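PDB 5HMN: AAC3-I from Uncultured bacterium, which probably transfers an acetyl group from acetyl-coenzyme A to an amino group of aminoglycoside antibiotics, a GNAT-type reaction that confers resistance. Local coordinates for residues C[55-60]-C[105-110]; C[89-94]-C[99-104]. All blocks are in the same frame, centred on the assembly; numbering follows the deposited sequence. Where two conformers were deposited one is given.

Contact 1 of 2, residues C[55-60]-C[105-110]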
loop_
_atom_site.group_PDB
_atom_site.type_symbol
_atom_site.label_atom_id
_atom_site.label_comp_id
_atom_site.label_asym_id
_atom_site.label_seq_id
_atom_site.Cartn_x
_atom_site.Cartn_y
_atom_site.Cartn_z
ATOM N N ILE C 55 5.546 4.568 -8.752
ATOM C CA ILE C 55 5.534 4.263 -10.179
ATOM C C ILE C 55 4.288 4.849 -10.845
ATOM O O ILE C 55 3.160 4.579 -10.429
ATOM C CB ILE C 55 5.572 2.739 -10.441
ATOM C CG1 ILE C 55 6.846 2.123 -9.856
ATOM C CG2 ILE C 55 5.473 2.448 -11.933
ATOM C CD1 ILE C 55 6.921 0.615 -9.993
ATOM N N ALA C 56 4.499 5.655 -11.878
ATOM C CA ALA C 56 3.391 6.238 -12.628
ATOM C C ALA C 56 3.505 5.887 -14.103
ATOM O O ALA C 56 4.505 6.202 -14.742
ATOM C CB ALA C 56 3.356 7.747 -12.442
ATOM N N LEU C 57 2.484 5.223 -14.636
ATOM C CA LEU C 57 2.468 4.845 -16.046
ATOM C C LEU C 57 1.367 5.592 -16.785
ATOM O O LEU C 57 0.269 5.780 -16.260
ATOM C CB LEU C 57 2.263 3.333 -16.208
ATOM C CG LEU C 57 3.239 2.398 -15.495
ATOM C CD1 LEU C 57 2.908 0.947 -15.810
ATOM C CD2 LEU C 57 4.674 2.718 -15.881
ATOM N N ALA C 58 1.661 6.007 -18.011
ATOM C CA ALA C 58 0.671 6.680 -18.842
ATOM C C ALA C 58 0.535 5.991 -20.191
ATOM O O ALA C 58 1.528 5.619 -20.811
ATOM C CB ALA C 58 1.042 8.145 -19.032
ATOM N N ALA C 59 -0.704 5.824 -20.637
ATOM C CA ALA C 59 -0.987 5.264 -21.945
ATOM C C ALA C 59 -1.339 6.388 -22.907
ATOM O O ALA C 59 -2.219 7.195 -22.621
ATOM C CB ALA C 59 -2.120 4.248 -21.860
ATOM N N LEU C 60 -0.652 6.449 -24.042
ATOM C CA LEU C 60 -0.879 7.527 -24.994
ATOM C C LEU C 60 -1.238 7.024 -26.385
ATOM O O LEU C 60 -0.720 6.010 -26.846
ATOM C CB LEU C 60 0.347 8.434 -25.092
ATOM C CG LEU C 60 0.632 9.289 -23.858
ATOM C CD1 LEU C 60 1.666 8.620 -22.975
ATOM C CD2 LEU C 60 1.075 10.678 -24.280
ATOM N N ILE C 105 -0.734 -3.013 -17.276
ATOM C CA ILE C 105 -0.353 -3.996 -16.267
ATOM C C ILE C 105 0.804 -4.851 -16.768
ATOM O O ILE C 105 1.701 -5.211 -16.006
ATOM C CB ILE C 105 -1.553 -4.876 -15.875
ATOM C CG1 ILE C 105 -2.641 -4.003 -15.241
ATOM C CG2 ILE C 105 -1.135 -5.976 -14.900
ATOM C CD1 ILE C 105 -3.898 -4.741 -14.868
ATOM N N GLU C 106 0.795 -5.154 -18.064
ATOM C CA GLU C 106 1.885 -5.906 -18.673
ATOM C C GLU C 106 3.197 -5.134 -18.543
ATOM O O GLU C 106 4.255 -5.720 -18.309
ATOM C CB GLU C 106 1.582 -6.202 -20.144
ATOM C CG GLU C 106 2.693 -6.942 -20.869
ATOM C CD GLU C 106 2.229 -7.573 -22.168
ATOM O OE1 GLU C 106 1.464 -6.919 -22.911
ATOM O OE2 GLU C 106 2.626 -8.726 -22.443
ATOM N N LYS C 107 3.111 -3.816 -18.685
ATOM C CA LYS C 107 4.261 -2.938 -18.517
ATOM C C LYS C 107 4.734 -2.933 -17.069
ATOM O O LYS C 107 5.934 -2.912 -16.798
ATOM C CB LYS C 107 3.916 -1.519 -18.960
ATOM C CG LYS C 107 4.980 -0.485 -18.654
ATOM C CD LYS C 107 6.187 -0.648 -19.551
ATOM C CE LYS C 107 7.176 0.482 -19.331
ATOM N NZ LYS C 107 8.371 0.346 -20.208
ATOM N N LEU C 108 3.784 -2.953 -16.141
ATOM C CA LEU C 108 4.117 -2.943 -14.721
ATOM C C LEU C 108 4.809 -4.247 -14.322
ATOM O O LEU C 108 5.669 -4.257 -13.444
ATOM C CB LEU C 108 2.860 -2.726 -13.877
ATOM C CG LEU C 108 3.090 -2.461 -12.387
ATOM C CD1 LEU C 108 3.929 -1.206 -12.198
ATOM C CD2 LEU C 108 1.769 -2.341 -11.650
ATOM N N LYS C 109 4.431 -5.339 -14.980
ATOM C CA LYS C 109 5.055 -6.640 -14.747
ATOM C C LYS C 109 6.533 -6.634 -15.119
ATOM O O LYS C 109 7.381 -7.043 -14.328
ATOM C CB LYS C 109 4.337 -7.735 -15.539
ATOM C CG LYS C 109 2.961 -8.103 -15.011
ATOM C CD LYS C 109 2.371 -9.252 -15.814
ATOM C CE LYS C 109 1.022 -9.681 -15.264
ATOM N NZ LYS C 109 0.461 -10.845 -16.004
ATOM N N GLU C 110 6.843 -6.178 -16.332
ATOM C CA GLU C 110 8.232 -6.156 -16.786
ATOM C C GLU C 110 9.043 -5.123 -16.006
ATOM O O GLU C 110 10.258 -5.247 -15.874
ATOM C CB GLU C 110 8.311 -5.887 -18.291
ATOM C CG GLU C 110 7.762 -4.548 -18.725
ATOM C CD GLU C 110 7.833 -4.350 -20.230
ATOM O OE1 GLU C 110 7.247 -5.167 -20.971
ATOM O OE2 GLU C 110 8.480 -3.376 -20.670
#
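L57 pushes one branch of its side chain into the flank of the helix. Its CG lies anti to its own carbonyl carbon (chi1 -56°), and from there CD1 reaches the helix at the K107-L108 step, 3.8 Å from K107 CG and 4.0 Å from L108 N. The same methyl is 4.2 Å from L108 CB, so a single branch of L57 spans two successive residues.

K107 offers only the root of its chain. With CG anti to the backbone N (chi1 172°), CB and CG lie against L57; the chain then bends at chi2, carrying the ammonium group away from the strand toward E110, where NZ and OE2 form a long salt bridge of 3.8 Å.

L108 works from its other end. Its CD1 meets two branches of I55, at 4.0 Å from I55 CG2 and 4.1 Å from I55 CD1, the two side chains crossing at a slant. L69, I84 and I86 of neighbouring strands also touch L108, so the sheet presents one apolar face to helix 100-115, whose L104 and L111 also touch L57.

The two segments run at 141° to each other, obliquely antiparallel, on the central sheet of the GNAT fold. No hydrogen bond joins them: the contact holds by aliphatic burial, and the lysine contributes methylenes while its charge is turned away from the strand.

Contact 2 of 2, residues C[89-94]-C[99-104]. With COA (coenzyme A), chain J.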
loop_
_atom_site.group_PDB
_atom_site.type_symbol
_atom_site.label_atom_id
_atom_site.label_comp_id
_atom_site.label_asym_id
_atom_site.label_seq_id
_atom_site.Cartn_x
_atom_site.Cartn_y
_atom_site.Cartn_z
ATOM N N LEU C 89 -5.943 2.783 -11.273
ATOM C CA LEU C 89 -5.823 2.330 -12.655
ATOM C C LEU C 89 -7.071 2.743 -13.420
ATOM O O LEU C 89 -8.187 2.420 -13.015
ATOM C CB LEU C 89 -5.634 0.810 -12.721
ATOM C CG LEU C 89 -5.669 0.165 -14.110
ATOM C CD1 LEU C 89 -4.520 0.657 -14.967
ATOM C CD2 LEU C 89 -5.634 -1.352 -13.995
ATOM N N ALA C 90 -6.890 3.460 -14.525
ATOM C CA ALA C 90 -8.038 3.960 -15.277
ATOM C C ALA C 90 -7.762 4.121 -16.764
ATOM O O ALA C 90 -6.651 4.455 -17.174
ATOM C CB ALA C 90 -8.499 5.286 -14.701
ATOM N N VAL C 91 -8.800 3.886 -17.555
ATOM C CA VAL C 91 -8.772 4.100 -18.992
ATOM C C VAL C 91 -9.975 4.959 -19.385
ATOM O O VAL C 91 -11.090 4.736 -18.896
ATOM C CB VAL C 91 -8.794 2.763 -19.768
ATOM C CG1 VAL C 91 -8.934 3.004 -21.266
ATOM C CG2 VAL C 91 -7.536 1.949 -19.468
ATOM N N ALA C 92 -9.747 5.943 -20.249
ATOM C CA ALA C 92 -10.814 6.826 -20.714
ATOM C C ALA C 92 -11.953 6.032 -21.338
ATOM O O ALA C 92 -11.726 5.056 -22.057
ATOM C CB ALA C 92 -10.273 7.855 -21.712
ATOM N N LYS C 93 -13.177 6.462 -21.058
ATOM C CA LYS C 93 -14.372 5.739 -21.472
ATOM C C LYS C 93 -14.398 5.412 -22.978
ATOM O O LYS C 93 -14.700 4.281 -23.358
ATOM C CB LYS C 93 -15.617 6.537 -21.058
ATOM C CG LYS C 93 -16.917 5.858 -21.368
ATOM C CD LYS C 93 -18.091 6.663 -20.899
ATOM C CE LYS C 93 -19.288 5.881 -21.295
ATOM N NZ LYS C 93 -20.646 6.357 -21.000
ATOM N N ALA C 94 -14.035 6.372 -23.833
ATOM C CA ALA C 94 -14.139 6.160 -25.273
ATOM C C ALA C 94 -13.070 5.194 -25.755
ATOM O O ALA C 94 -13.053 4.806 -26.929
ATOM C CB ALA C 94 -14.032 7.490 -26.019
ATOM N N GLY C 99 -7.762 -3.261 -24.685
ATOM C CA GLY C 99 -6.516 -3.822 -24.202
ATOM C C GLY C 99 -5.523 -2.830 -23.621
ATOM O O GLY C 99 -4.370 -3.186 -23.386
ATOM N N ILE C 100 -5.961 -1.598 -23.381
ATOM C CA ILE C 100 -5.085 -0.568 -22.818
ATOM C C ILE C 100 -4.731 -0.862 -21.356
ATOM O O ILE C 100 -3.565 -0.800 -20.969
ATOM C CB ILE C 100 -5.727 0.827 -22.919
ATOM C CG1 ILE C 100 -5.864 1.241 -24.390
ATOM C CG2 ILE C 100 -4.904 1.856 -22.151
ATOM C CD1 ILE C 100 -6.520 2.597 -24.593
ATOM N N ALA C 101 -5.734 -1.180 -20.543
ATOM C CA ALA C 101 -5.483 -1.534 -19.145
ATOM C C ALA C 101 -4.581 -2.759 -19.027
ATOM O O ALA C 101 -3.712 -2.823 -18.160
ATOM C CB ALA C 101 -6.794 -1.778 -18.411
ATOM N N THR C 102 -4.797 -3.736 -19.899
ATOM C CA THR C 102 -3.962 -4.930 -19.918
ATOM C C THR C 102 -2.518 -4.569 -20.260
ATOM O O THR C 102 -1.576 -5.090 -19.654
ATOM C CB THR C 102 -4.490 -5.968 -20.932
ATOM O OG1 THR C 102 -5.844 -6.310 -20.606
ATOM C CG2 THR C 102 -3.636 -7.224 -20.911
ATOM N N ALA C 103 -2.354 -3.664 -21.218
ATOM C CA ALA C 103 -1.031 -3.214 -21.643
ATOM C C ALA C 103 -0.311 -2.479 -20.521
ATOM O O ALA C 103 0.902 -2.610 -20.357
ATOM C CB ALA C 103 -1.142 -2.325 -22.876
ATOM N N LEU C 104 -1.060 -1.703 -19.745
ATOM C CA LEU C 104 -0.491 -0.995 -18.605
ATOM C C LEU C 104 0.038 -1.973 -17.550
ATOM O O LEU C 104 1.121 -1.789 -17.002
ATOM C CB LEU C 104 -1.536 -0.069 -17.980
ATOM C CG LEU C 104 -1.853 1.201 -18.770
ATOM C CD1 LEU C 104 -3.115 1.856 -18.238
ATOM C CD2 LEU C 104 -0.680 2.164 -18.690
HETATM N N1A COA J . -16.977 -6.044 -18.937
HETATM C C2A COA J . -16.529 -7.328 -18.949
HETATM N N3A COA J . -15.233 -7.649 -19.063
HETATM C C4A COA J . -14.349 -6.648 -19.160
HETATM C C5A COA J . -14.762 -5.374 -19.164
HETATM C C6A COA J . -16.089 -5.069 -19.059
HETATM N N6A COA J . -16.815 -3.854 -19.018
HETATM N N7A COA J . -13.695 -4.606 -19.284
HETATM C C8A COA J . -12.616 -5.396 -19.380
HETATM N N9A COA J . -13.033 -6.657 -19.299
HETATM C C1B COA J . -12.265 -7.791 -19.339
HETATM C C2B COA J . -12.339 -8.424 -20.483
HETATM O O2B COA J . -12.017 -9.814 -20.257
HETATM C C3B COA J . -11.208 -7.852 -21.315
HETATM O O3B COA J . -10.782 -8.650 -22.264
HETATM P P3B COA J . -11.539 -8.819 -23.628
HETATM O O7A COA J . -10.634 -9.563 -24.506
HETATM O O8A COA J . -12.741 -9.608 -23.407
HETATM O O9A COA J . -11.959 -7.542 -24.263
HETATM C C4B COA J . -10.122 -7.666 -20.182
HETATM O O4B COA J . -10.727 -7.386 -19.086
HETATM C C5B COA J . -9.171 -6.505 -20.540
HETATM O O5B COA J . -9.842 -5.344 -20.941
HETATM P P1A COA J . -9.039 -4.043 -21.183
HETATM O O1A COA J . -9.447 -3.522 -22.450
HETATM O O2A COA J . -7.646 -4.332 -21.188
HETATM O O3A COA J . -9.521 -3.047 -20.141
HETATM P P2A COA J . -9.717 -1.534 -20.334
HETATM O O4A COA J . -8.645 -0.999 -21.071
HETATM O O5A COA J . -10.960 -1.308 -20.961
HETATM O O6A COA J . -9.921 -0.873 -18.951
HETATM C CBP COA J . -10.711 -0.486 -16.766
HETATM C CCP COA J . -10.500 -1.511 -17.895
HETATM C CDP COA J . -9.390 0.143 -16.371
HETATM C CEP COA J . -11.274 -1.190 -15.518
HETATM C CAP COA J . -11.680 0.546 -17.268
HETATM O OAP COA J . -12.903 -0.048 -17.346
HETATM C C9P COA J . -11.807 1.725 -16.352
HETATM O O9P COA J . -11.058 2.620 -16.406
HETATM N N8P COA J . -12.863 1.811 -15.421
HETATM C C7P COA J . -13.048 2.912 -14.571
HETATM C C6P COA J . -12.148 2.978 -13.323
HETATM C C5P COA J . -11.865 1.656 -12.572
HETATM O O5P COA J . -12.739 0.859 -12.319
HETATM N N4P COA J . -10.508 1.436 -12.167
HETATM C C3P COA J . -10.038 0.287 -11.468
HETATM C C2P COA J . -9.158 0.672 -10.250
HETATM S S1P COA J . -8.389 -0.796 -9.583
#
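V91 meets the first turn of the helix through one methyl. With V91 CG1 anti to the backbone N (chi1 173°), CG2 falls anti to the carbonyl carbon and faces the helix, 3.8 Å from I100 CG2 and 3.9 Å from A101 CB. Further back along the strand, L89 and L104 meet through one methyl each; in the conformer given, one of two for L89, the CD1 atoms of L89 and L104 are 3.8 Å apart. L136 of helix 131-140 covers both L89 and A101, while L104 and I100 also touch A59 of strand 54-61.

This is the first half of the beta-alpha-beta unit formed by strand 82-91, helix 100-115 and strand 119-124, which carries much of the coenzyme A site in GNAT acetyltransferases. The cofactor lies along the end of the strand and against the N-terminus of the helix, bound here largely through backbone atoms.

On the strand, the pantetheine arm is held much as a further strand would be: COA N4P donates to L89 O, and V91 N donates to COA O9P at 2.8 Å in a nearly straight bond (170°).

At the helix start the pyrophosphate takes backbone N-H groups. G99 N, at the N-cap position, binds COA O1A; A101 N reaches COA O4A at 3.0 Å; and T102 N meets COA O2A at 3.2 Å. T102 OG1 donates to that same O2A at 2.7 Å, giving this oxygen two bonds from one residue, and K139 NZ is hydrogen-bonded to the hydroxyl.

How the contacts relate
Helix 100-115 serves both contacts: its N-cap and first turn hold coenzyme A in contact 2, and the following turns lie on strand 54-61 in contact 1. The centres are 10 Å apart, and the two apolar layers merge: A59 CB lies 3.7 Å from I100 CG2 and 4.1 Å from L104 CD2. L57 CD1 also packs on the backbone, 3.5 Å from L104 O. In sequence, 89-94 and 99-104 both fall between 55-60 and 105-110. Only contact 2 touches the cofactor directly; the side chain of L108 in contact 1 stays about 10 Å from it. The same helix packs on the sheet in contact 1 and binds the pyrophosphate at its N-terminus in contact 2.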